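Local coordinates for protein endopolygalacturonase (Chondrostereum purpureum, PDB 1KCD) that probably hydrolyses 1,4-alpha-D-galacturonosyl linkages within polygalacturonate chains, as an endo-acting pectin-degrading enzyme, at residues G196-S201 with G224-A229; A229-T234 with Y262-G267. One frame throughout, in Å; residues are numbered along the deposited sequence.

Contact 1 (G196-S201 with G224-A229). With GTK (beta-D-galactofuranuronic acid), chain B; GTR (beta-D-galactopyranuronic acid), chain C.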
ATOM      1  N   GLY A 196      -0.906   8.904   1.446  1.00  6.04           N
ATOM      2  CA  GLY A 196      -1.316   8.921   0.028  1.00  7.17           C
ATOM      3  C   GLY A 196      -0.955   7.634  -0.702  1.00  4.73           C
ATOM      4  O   GLY A 196      -0.662   6.587  -0.115  1.00  7.05           O
ATOM      5  N   ILE A 197      -1.010   7.695  -2.029  1.00  4.89           N
ATOM      6  CA  ILE A 197      -0.830   6.516  -2.890  1.00  5.27           C
ATOM      7  C   ILE A 197       0.557   6.587  -3.475  1.00  4.51           C
ATOM      8  O   ILE A 197       0.872   7.507  -4.226  1.00  5.73           O
ATOM      9  CB  ILE A 197      -1.878   6.502  -3.997  1.00  5.77           C
ATOM     10  CG1 ILE A 197      -3.332   6.363  -3.437  1.00  6.52           C
ATOM     11  CG2 ILE A 197      -1.623   5.389  -5.015  1.00  6.17           C
ATOM     12  CD1 ILE A 197      -4.404   6.560  -4.515  1.00  7.78           C
ATOM     13  N   SER A 198       1.402   5.613  -3.106  1.00  4.96           N
ATOM     14  CA  SER A 198       2.833   5.729  -3.408  1.00  5.19           C
ATOM     15  C   SER A 198       3.328   4.545  -4.269  1.00  5.38           C
ATOM     16  O   SER A 198       2.946   3.385  -4.092  1.00  6.35           O
ATOM     17  CB  SER A 198       3.639   5.747  -2.103  1.00  6.04           C
ATOM     18  OG  SER A 198       3.421   6.976  -1.436  1.00  7.13           O
ATOM     19  N   ILE A 199       4.294   4.923  -5.115  1.00  5.40           N
ATOM     20  CA  ILE A 199       5.232   3.959  -5.686  1.00  5.03           C
ATOM     21  C   ILE A 199       6.545   4.227  -4.988  1.00  5.03           C
ATOM     22  O   ILE A 199       7.018   5.378  -5.006  1.00  6.55           O
ATOM     23  CB  ILE A 199       5.342   4.106  -7.207  1.00  5.37           C
ATOM     24  CG1 ILE A 199       4.025   3.695  -7.883  1.00  6.49           C
ATOM     25  CG2 ILE A 199       6.543   3.329  -7.737  1.00  7.15           C
ATOM     26  CD1 ILE A 199       4.004   4.120  -9.350  1.00  8.96           C
ATOM     27  N   GLY A 200       7.094   3.208  -4.358  1.00  6.18           N
ATOM     28  CA  GLY A 200       8.367   3.313  -3.640  1.00  6.62           C
ATOM     29  C   GLY A 200       8.179   3.398  -2.141  1.00  7.43           C
ATOM     30  O   GLY A 200       7.050   3.251  -1.661  1.00  8.14           O
ATOM     31  N   SER A 201       9.261   3.667  -1.409  1.00  7.85           N
ATOM     32  CA  SER A 201      10.505   4.128  -2.023  1.00  7.95           C
ATOM     33  C   SER A 201      11.190   3.015  -2.800  1.00  7.17           C
ATOM     34  O   SER A 201      11.275   1.852  -2.393  1.00  9.70           O
ATOM     35  CB  SER A 201      11.459   4.668  -0.935  1.00 10.26           C
ATOM     36  OG  SER A 201      11.975   3.618  -0.131  1.00 12.53           O
ATOM     37  N   GLY A 224      -0.792  13.401  -1.983  1.00  6.32           N
ATOM     38  CA  GLY A 224      -1.874  12.824  -2.772  1.00  6.18           C
ATOM     39  C   GLY A 224      -1.334  11.564  -3.447  1.00  5.48           C
ATOM     40  O   GLY A 224      -1.707  10.449  -3.082  1.00  6.46           O
ATOM     41  N   VAL A 225      -0.466  11.756  -4.425  1.00  6.32           N
ATOM     42  CA  VAL A 225       0.272  10.653  -5.069  1.00  6.15           C
ATOM     43  C   VAL A 225       1.758  10.967  -5.053  1.00  6.30           C
ATOM     44  O   VAL A 225       2.153  12.125  -5.220  1.00  7.41           O
ATOM     45  CB  VAL A 225      -0.221  10.326  -6.494  1.00  7.08           C
ATOM     46  CG1 VAL A 225      -1.706   9.971  -6.472  1.00  6.85           C
ATOM     47  CG2 VAL A 225       0.054  11.495  -7.465  1.00  9.02           C
ATOM     48  N   ARG A 226       2.544   9.900  -4.839  1.00  7.19           N
ATOM     49  CA  ARG A 226       3.986  10.028  -4.912  1.00  6.26           C
ATOM     50  C   ARG A 226       4.635   8.891  -5.695  1.00  5.23           C
ATOM     51  O   ARG A 226       4.205   7.745  -5.634  1.00  6.41           O
ATOM     52  CB  ARG A 226       4.586   9.942  -3.497  1.00 11.89           C
ATOM     53  CG  ARG A 226       4.539  11.172  -2.609  1.00 15.66           C
ATOM     54  CD  ARG A 226       5.589  10.928  -1.480  1.00 11.99           C
ATOM     55  NE  ARG A 226       4.935   9.943  -0.570  1.00 10.81           N
ATOM     56  CZ  ARG A 226       5.436   9.634   0.611  1.00  9.07           C
ATOM     57  NH1 ARG A 226       6.609  10.148   1.037  1.00  8.74           N
ATOM     58  NH2 ARG A 226       4.829   8.756   1.419  1.00  8.34           N
ATOM     59  N   ILE A 227       5.736   9.276  -6.376  1.00  5.47           N
ATOM     60  CA  ILE A 227       6.691   8.281  -6.828  1.00  5.64           C
ATOM     61  C   ILE A 227       8.002   8.665  -6.193  1.00  5.44           C
ATOM     62  O   ILE A 227       8.516   9.749  -6.489  1.00  7.99           O
ATOM     63  CB  ILE A 227       6.824   8.203  -8.359  1.00  5.61           C
ATOM     64  CG1 ILE A 227       5.414   8.059  -8.970  1.00  6.60           C
ATOM     65  CG2 ILE A 227       7.793   7.081  -8.771  1.00  6.87           C
ATOM     66  CD1 ILE A 227       5.491   8.008 -10.516  1.00  8.08           C
ATOM     67  N   LYS A 228       8.486   7.842  -5.285  1.00  5.44           N
ATOM     68  CA  LYS A 228       9.681   8.153  -4.502  1.00  5.92           C
ATOM     69  C   LYS A 228      10.742   7.123  -4.760  1.00  5.48           C
ATOM     70  O   LYS A 228      10.481   5.930  -4.675  1.00  6.84           O
ATOM     71  CB  LYS A 228       9.342   8.163  -2.987  1.00  6.36           C
ATOM     72  CG  LYS A 228       8.240   7.224  -2.469  1.00  7.39           C
ATOM     73  CD  LYS A 228       8.136   7.266  -0.932  1.00  8.31           C
ATOM     74  CE  LYS A 228       6.879   6.481  -0.464  1.00  7.75           C
ATOM     75  NZ  LYS A 228       6.912   6.232   0.960  1.00  7.39           N
ATOM     76  N   ALA A 229      11.941   7.591  -5.068  1.00  5.75           N
ATOM     77  CA  ALA A 229      13.071   6.707  -5.213  1.00  6.04           C
ATOM     78  C   ALA A 229      14.173   7.167  -4.292  1.00  5.28           C
ATOM     79  O   ALA A 229      14.461   8.362  -4.175  1.00  6.52           O
ATOM     80  CB  ALA A 229      13.614   6.665  -6.648  1.00  6.78           C
TER
HETATM   81  C1  GTK B1001       7.016   1.211   4.932  0.59 10.19           C
HETATM   82  O1  GTK B1001       7.731  -0.018   4.897  0.59 12.37           O
HETATM   83  C2  GTK B1001       7.186   1.975   6.215  0.59  8.64           C
HETATM   84  O2  GTK B1001       6.114   2.942   6.310  0.59  5.28           O
HETATM   85  C3  GTK B1001       8.463   2.796   5.930  0.59  8.43           C
HETATM   86  O3  GTK B1001       9.552   2.110   6.532  0.59  7.96           O
HETATM   87  C4  GTK B1001       8.643   2.722   4.408  0.59  8.53           C
HETATM   88  O4  GTK B1001       7.555   1.980   3.874  0.59 10.68           O
HETATM   89  C5  GTK B1001       8.878   4.054   3.704  0.59  8.00           C
HETATM   90  O5  GTK B1001       7.604   4.673   3.608  0.59  7.19           O
HETATM   91  C6  GTK B1001       9.490   4.058   2.335  0.59  9.19           C
HETATM   92  O6B GTK B1001      10.737   3.590   2.282  0.59 10.97           O
HETATM   93  O6A GTK B1001       8.915   4.421   1.324  0.59 17.81           O
HETATM   94  C1  GTR C1002       7.461   9.352   7.621  1.00  8.65           C
HETATM   95  C2  GTR C1002       7.852   7.983   8.233  1.00  8.73           C
HETATM   96  C3  GTR C1002       8.816   7.376   7.366  1.00  7.45           C
HETATM   97  C4  GTR C1002       8.247   7.088   5.905  1.00  7.73           C
HETATM   98  C5  GTR C1002       7.723   8.465   5.442  1.00  7.43           C
HETATM   99  C6  GTR C1002       7.009   8.319   4.106  1.00  7.92           C
HETATM  100  O1  GTR C1002       6.440   9.934   8.405  1.00  9.04           O
HETATM  101  O2  GTR C1002       8.455   8.247   9.539  1.00  9.43           O
HETATM  102  O3  GTR C1002       9.207   6.047   7.885  1.00  9.34           O
HETATM  103  O4  GTR C1002       7.161   6.112   5.969  1.00  8.67           O
HETATM  104  O5  GTR C1002       6.796   9.017   6.393  1.00  7.53           O
HETATM  105  O6A GTR C1002       5.772   8.454   3.992  1.00  9.04           O
HETATM  106  O6B GTR C1002       7.722   8.055   3.125  1.00  8.89           O
HETATM  107  O   HOH W   1       1.865   6.825  -6.779  1.00  6.25           O
HETATM  108  O   HOH W   2       2.156   9.303  -1.436  1.00 12.72           O
HETATM  109  O   HOH W   3       8.992   4.077   1.319  0.41 13.05           O

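Contact 2 (A229-T234 with Y262-G267). With GTK (beta-D-galactofuranuronic acid), chain B; GTR (beta-D-galactopyranuronic acid), chain C.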
ATOM      1  N   ALA A 229      11.941   7.591  -5.068  1.00  5.75           N
ATOM      2  CA  ALA A 229      13.071   6.707  -5.213  1.00  6.04           C
ATOM      3  C   ALA A 229      14.173   7.167  -4.292  1.00  5.28           C
ATOM      4  O   ALA A 229      14.461   8.362  -4.175  1.00  6.52           O
ATOM      5  CB  ALA A 229      13.614   6.665  -6.648  1.00  6.78           C
ATOM      6  N   GLN A 230      14.779   6.169  -3.611  1.00  5.90           N
ATOM      7  CA  GLN A 230      15.917   6.499  -2.765  1.00  6.79           C
ATOM      8  C   GLN A 230      17.014   7.167  -3.587  1.00  6.73           C
ATOM      9  O   GLN A 230      17.379   6.682  -4.668  1.00  6.79           O
ATOM     10  CB  GLN A 230      16.461   5.184  -2.148  1.00  7.43           C
ATOM     11  CG  GLN A 230      15.426   4.588  -1.185  1.00  8.20           C
ATOM     12  CD  GLN A 230      15.700   3.194  -0.687  1.00 10.63           C
ATOM     13  OE1 GLN A 230      16.860   2.762  -0.643  1.00 12.98           O
ATOM     14  NE2 GLN A 230      14.660   2.492  -0.239  1.00 12.24           N
ATOM     15  N   ARG A 231      17.543   8.281  -3.060  1.00  6.70           N
ATOM     16  CA  ARG A 231      18.613   8.993  -3.787  1.00  6.44           C
ATOM     17  C   ARG A 231      19.721   8.064  -4.149  1.00  7.38           C
ATOM     18  O   ARG A 231      20.332   8.242  -5.203  1.00  9.28           O
ATOM     19  CB  ARG A 231      19.139  10.076  -2.846  1.00  9.24           C
ATOM     20  CG  ARG A 231      20.267  10.886  -3.474  1.00 10.67           C
ATOM     21  CD  ARG A 231      20.792  11.900  -2.482  1.00 13.50           C
ATOM     22  NE  ARG A 231      19.910  13.050  -2.308  1.00 11.92           N
ATOM     23  CZ  ARG A 231      19.257  13.343  -1.187  1.00 11.87           C
ATOM     24  NH1 ARG A 231      19.310  12.566  -0.105  1.00 13.61           N
ATOM     25  NH2 ARG A 231      18.487  14.453  -1.107  1.00 12.38           N
ATOM     26  N   THR A 232      20.057   7.083  -3.288  1.00  7.03           N
ATOM     27  CA  THR A 232      21.217   6.234  -3.520  1.00  7.59           C
ATOM     28  C   THR A 232      20.929   4.988  -4.359  1.00  7.25           C
ATOM     29  O   THR A 232      21.874   4.248  -4.653  1.00  8.80           O
ATOM     30  CB  THR A 232      21.788   5.759  -2.187  1.00  9.38           C
ATOM     31  OG1 THR A 232      20.713   5.097  -1.479  1.00 10.60           O
ATOM     32  CG2 THR A 232      22.299   6.930  -1.376  1.00 11.93           C
ATOM     33  N   ALA A 233      19.682   4.790  -4.754  1.00  7.14           N
ATOM     34  CA  ALA A 233      19.364   3.542  -5.476  1.00  6.57           C
ATOM     35  C   ALA A 233      19.990   3.454  -6.857  1.00  6.86           C
ATOM     36  O   ALA A 233      20.029   4.429  -7.634  1.00  9.43           O
ATOM     37  CB  ALA A 233      17.819   3.432  -5.631  1.00  6.42           C
ATOM     38  N   THR A 234      20.441   2.241  -7.188  1.00  7.12           N
ATOM     39  CA  THR A 234      20.944   2.019  -8.539  1.00  7.88           C
ATOM     40  C   THR A 234      20.302   0.728  -9.091  1.00  7.02           C
ATOM     41  O   THR A 234      19.666  -0.037  -8.360  1.00  7.96           O
ATOM     42  CB  THR A 234      22.474   1.887  -8.600  1.00 10.78           C
ATOM     43  OG1 THR A 234      22.873   0.856  -7.681  1.00 12.31           O
ATOM     44  CG2 THR A 234      23.174   3.182  -8.235  1.00 16.18           C
ATOM     45  N   TYR A 262      14.571  10.720  -2.220  1.00  8.56           N
ATOM     46  CA  TYR A 262      14.108  10.134  -0.975  1.00  9.80           C
ATOM     47  C   TYR A 262      15.278   9.710  -0.134  1.00  9.88           C
ATOM     48  O   TYR A 262      16.256   9.099  -0.630  1.00  8.59           O
ATOM     49  CB  TYR A 262      13.194   8.939  -1.325  1.00  9.83           C
ATOM     50  CG  TYR A 262      12.391   8.502  -0.101  1.00  9.21           C
ATOM     51  CD1 TYR A 262      11.169   9.143   0.221  1.00  9.38           C
ATOM     52  CD2 TYR A 262      12.828   7.465   0.688  1.00 10.65           C
ATOM     53  CE1 TYR A 262      10.417   8.750   1.323  1.00  9.54           C
ATOM     54  CE2 TYR A 262      12.090   7.054   1.819  1.00 10.60           C
ATOM     55  CZ  TYR A 262      10.903   7.715   2.118  1.00 11.83           C
ATOM     56  OH  TYR A 262      10.189   7.286   3.235  1.00 11.79           O
ATOM     57  N   PRO A 263      15.272   9.908   1.177  1.00  9.86           N
ATOM     58  CA  PRO A 263      14.118  10.324   1.987  1.00 11.56           C
ATOM     59  C   PRO A 263      13.819  11.801   2.014  1.00 14.41           C
ATOM     60  O   PRO A 263      12.822  12.241   2.612  1.00 20.12           O
ATOM     61  CB  PRO A 263      14.576   9.839   3.385  1.00 14.50           C
ATOM     62  CG  PRO A 263      16.053  10.003   3.360  1.00 14.06           C
ATOM     63  CD  PRO A 263      16.477   9.535   1.981  1.00 11.12           C
ATOM     64  N   ASP A 264      14.570  12.664   1.364  1.00 12.82           N
ATOM     65  CA  ASP A 264      14.198  14.077   1.262  1.00 14.95           C
ATOM     66  C   ASP A 264      13.186  14.243   0.158  1.00 18.30           C
ATOM     67  O   ASP A 264      13.117  13.409  -0.758  1.00 21.26           O
ATOM     68  CB  ASP A 264      15.428  14.893   0.902  1.00 14.39           C
ATOM     69  CG  ASP A 264      16.500  14.731   1.947  1.00 14.99           C
ATOM     70  OD1 ASP A 264      16.144  15.001   3.109  1.00 16.05           O
ATOM     71  OD2 ASP A 264      17.620  14.309   1.670  1.00 17.87           O
ATOM     72  N   ASP A 265      12.398  15.301   0.230  1.00 21.52           N
ATOM     73  CA  ASP A 265      11.421  15.496  -0.847  1.00 23.07           C
ATOM     74  C   ASP A 265      12.135  16.014  -2.091  1.00 21.77           C
ATOM     75  O   ASP A 265      11.867  15.568  -3.217  1.00 19.32           O
ATOM     76  CB  ASP A 265      10.353  16.425  -0.269  1.00 33.68           C
ATOM     77  CG  ASP A 265       9.414  15.852   0.768  1.00 35.45           C
ATOM     78  OD1 ASP A 265       9.058  14.652   0.793  1.00 42.39           O
ATOM     79  OD2 ASP A 265       8.916  16.620   1.636  1.00 45.94           O
ATOM     80  N   VAL A 266      13.088  16.943  -1.951  1.00 21.55           N
ATOM     81  CA  VAL A 266      13.861  17.517  -3.038  1.00 24.17           C
ATOM     82  C   VAL A 266      15.345  17.619  -2.684  1.00 22.09           C
ATOM     83  O   VAL A 266      15.745  17.404  -1.512  1.00 21.96           O
ATOM     84  CB  VAL A 266      13.353  18.916  -3.477  1.00 25.88           C
ATOM     85  CG1 VAL A 266      11.922  18.932  -3.979  1.00 29.98           C
ATOM     86  CG2 VAL A 266      13.477  19.918  -2.335  1.00 27.14           C
ATOM     87  N   GLY A 267      16.209  17.966  -3.628  1.00 21.79           N
ATOM     88  CA  GLY A 267      17.629  18.200  -3.452  1.00 22.46           C
ATOM     89  C   GLY A 267      18.508  17.052  -3.937  1.00 18.80           C
ATOM     90  O   GLY A 267      18.230  15.907  -3.542  1.00 15.67           O
TER
HETATM   91  C1  GTK B1001       7.016   1.211   4.932  0.59 10.19           C
HETATM   92  O1  GTK B1001       7.731  -0.018   4.897  0.59 12.37           O
HETATM   93  C2  GTK B1001       7.186   1.975   6.215  0.59  8.64           C
HETATM   94  O2  GTK B1001       6.114   2.942   6.310  0.59  5.28           O
HETATM   95  C3  GTK B1001       8.463   2.796   5.930  0.59  8.43           C
HETATM   96  O3  GTK B1001       9.552   2.110   6.532  0.59  7.96           O
HETATM   97  C4  GTK B1001       8.643   2.722   4.408  0.59  8.53           C
HETATM   98  O4  GTK B1001       7.555   1.980   3.874  0.59 10.68           O
HETATM   99  C5  GTK B1001       8.878   4.054   3.704  0.59  8.00           C
HETATM  100  O5  GTK B1001       7.604   4.673   3.608  0.59  7.19           O
HETATM  101  C6  GTK B1001       9.490   4.058   2.335  0.59  9.19           C
HETATM  102  O6B GTK B1001      10.737   3.590   2.282  0.59 10.97           O
HETATM  103  O6A GTK B1001       8.915   4.421   1.324  0.59 17.81           O
HETATM  104  C1  GTR C1002       7.461   9.352   7.621  1.00  8.65           C
HETATM  105  C2  GTR C1002       7.852   7.983   8.233  1.00  8.73           C
HETATM  106  C3  GTR C1002       8.816   7.376   7.366  1.00  7.45           C
HETATM  107  C4  GTR C1002       8.247   7.088   5.905  1.00  7.73           C
HETATM  108  C5  GTR C1002       7.723   8.465   5.442  1.00  7.43           C
HETATM  109  C6  GTR C1002       7.009   8.319   4.106  1.00  7.92           C
HETATM  110  O1  GTR C1002       6.440   9.934   8.405  1.00  9.04           O
HETATM  111  O2  GTR C1002       8.455   8.247   9.539  1.00  9.43           O
HETATM  112  O3  GTR C1002       9.207   6.047   7.885  1.00  9.34           O
HETATM  113  O4  GTR C1002       7.161   6.112   5.969  1.00  8.67           O
HETATM  114  O5  GTR C1002       6.796   9.017   6.393  1.00  7.53           O
HETATM  115  O6A GTR C1002       5.772   8.454   3.992  1.00  9.04           O
HETATM  116  O6B GTR C1002       7.722   8.055   3.125  1.00  8.89           O
HETATM  117  O   HOH W   4      18.878   7.485  -0.251  1.00 14.80           O

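Contact 1 (G196-S201 with G224-A229)
The floor of the galacturonate-binding cleft, in a right-handed parallel beta-helix, is formed here by two parallel strands, with S198, R226 and K228 on its outer face. From I197-I199 against V225-I227 the backbones pair in regular parallel fashion, I199 N reaching R226 O at 2.9 Å and K228 N reaching I199 O at 2.9 Å. Long cationic side chains suit this face because the ligands bring carboxylates. R226 meets the GTR carboxylate at its guanidinium edge, NH2 lying 2.8 Å from O6A in a nearly straight bond (168°). K228 crosses above the same guanidinium, its CE 3.5 Å above the plane, over the centre. K228 NZ bonds GTR O6B at 2.9 Å. K228 CG sits between the backbone N and the carbonyl carbon (chi1 31°), and the extended chain beyond it carries NZ to the carboxylate. D174 takes salt bridges from both cations and bonds S198 OG. R226 NE gives S198 OG a weak direct bond, and a water bridges the two, donating to OG and accepting from NE. A methionine in place of K228 would probably leave the GTR carboxylate and D174 without the ammonium they share. G200 suits a site where a CB would collide with K228 O. On the inner face I199 CG2 packs beside I227 CG2 (4.1 Å), and this aliphatic layer meets strands 207-221, 237-244 and 275-280, while strands 176-179 and 254-259 continue the sheet to either side.

Contact 2 (A229-T234 with Y262-G267)
R231 NH2 is gripped by two acceptors, D264 OD2 at 2.9 Å and G267 O at 2.8 Å, where loops leaving neighbouring coils of the parallel beta-helix meet. NH1 also bonds D264 OD2, so one carboxylate oxygen takes both terminal nitrogens of the guanidinium. OD2 lies close to the guanidinium plane, although the carboxylate itself is turned 47° from it. G267 O is also near that plane, but the arginine approaches from above the carbonyl plane. N268 O receives NE, which fixes the group's rotation further; arginine, with donors all round its rim, suits a site offering several oxygens. R231 CG is anti to the backbone N (chi1 180°), carrying the chain away from the type I turn Q230-A233.

The backbones pair only at one parallel bridge, Q230 with Y262: R231 N gives a straight bond to Y262 O (2.9 Å), which also accepts from a water, whereas Y262 N to A229 O is weak. Q230 turns its amide elsewhere, NE2 bonding S201 OG. The peptide between Y262 and P263 is cis, and P263 CB lies over the rim of one face of the Y262 ring. Tyrosine suits its place by spanning from backbone to ligand: its OH donates to GTR O6B at 2.6 Å.

In the fold
From the N terminus the chain runs along 196-201, makes one circuit of the beta-helix, and returns at 224-229, where contact 1 closes that loop. Contact 2 opens at once from the shared residue A229 and closes after the next circuit, at 262-267; the two are therefore in series, neither nested nor crossed. Contact 1 joins strands 197-202 and 226-230 in the buried body of the sheet, and contact 2 ties the end of strand 226-230 to the loop following strand 254-259, nearer the surface. They meet at the cleft, where the Y262 ring packs on K228, with CE1 3.5 Å from CD, so successive coils border one binding site.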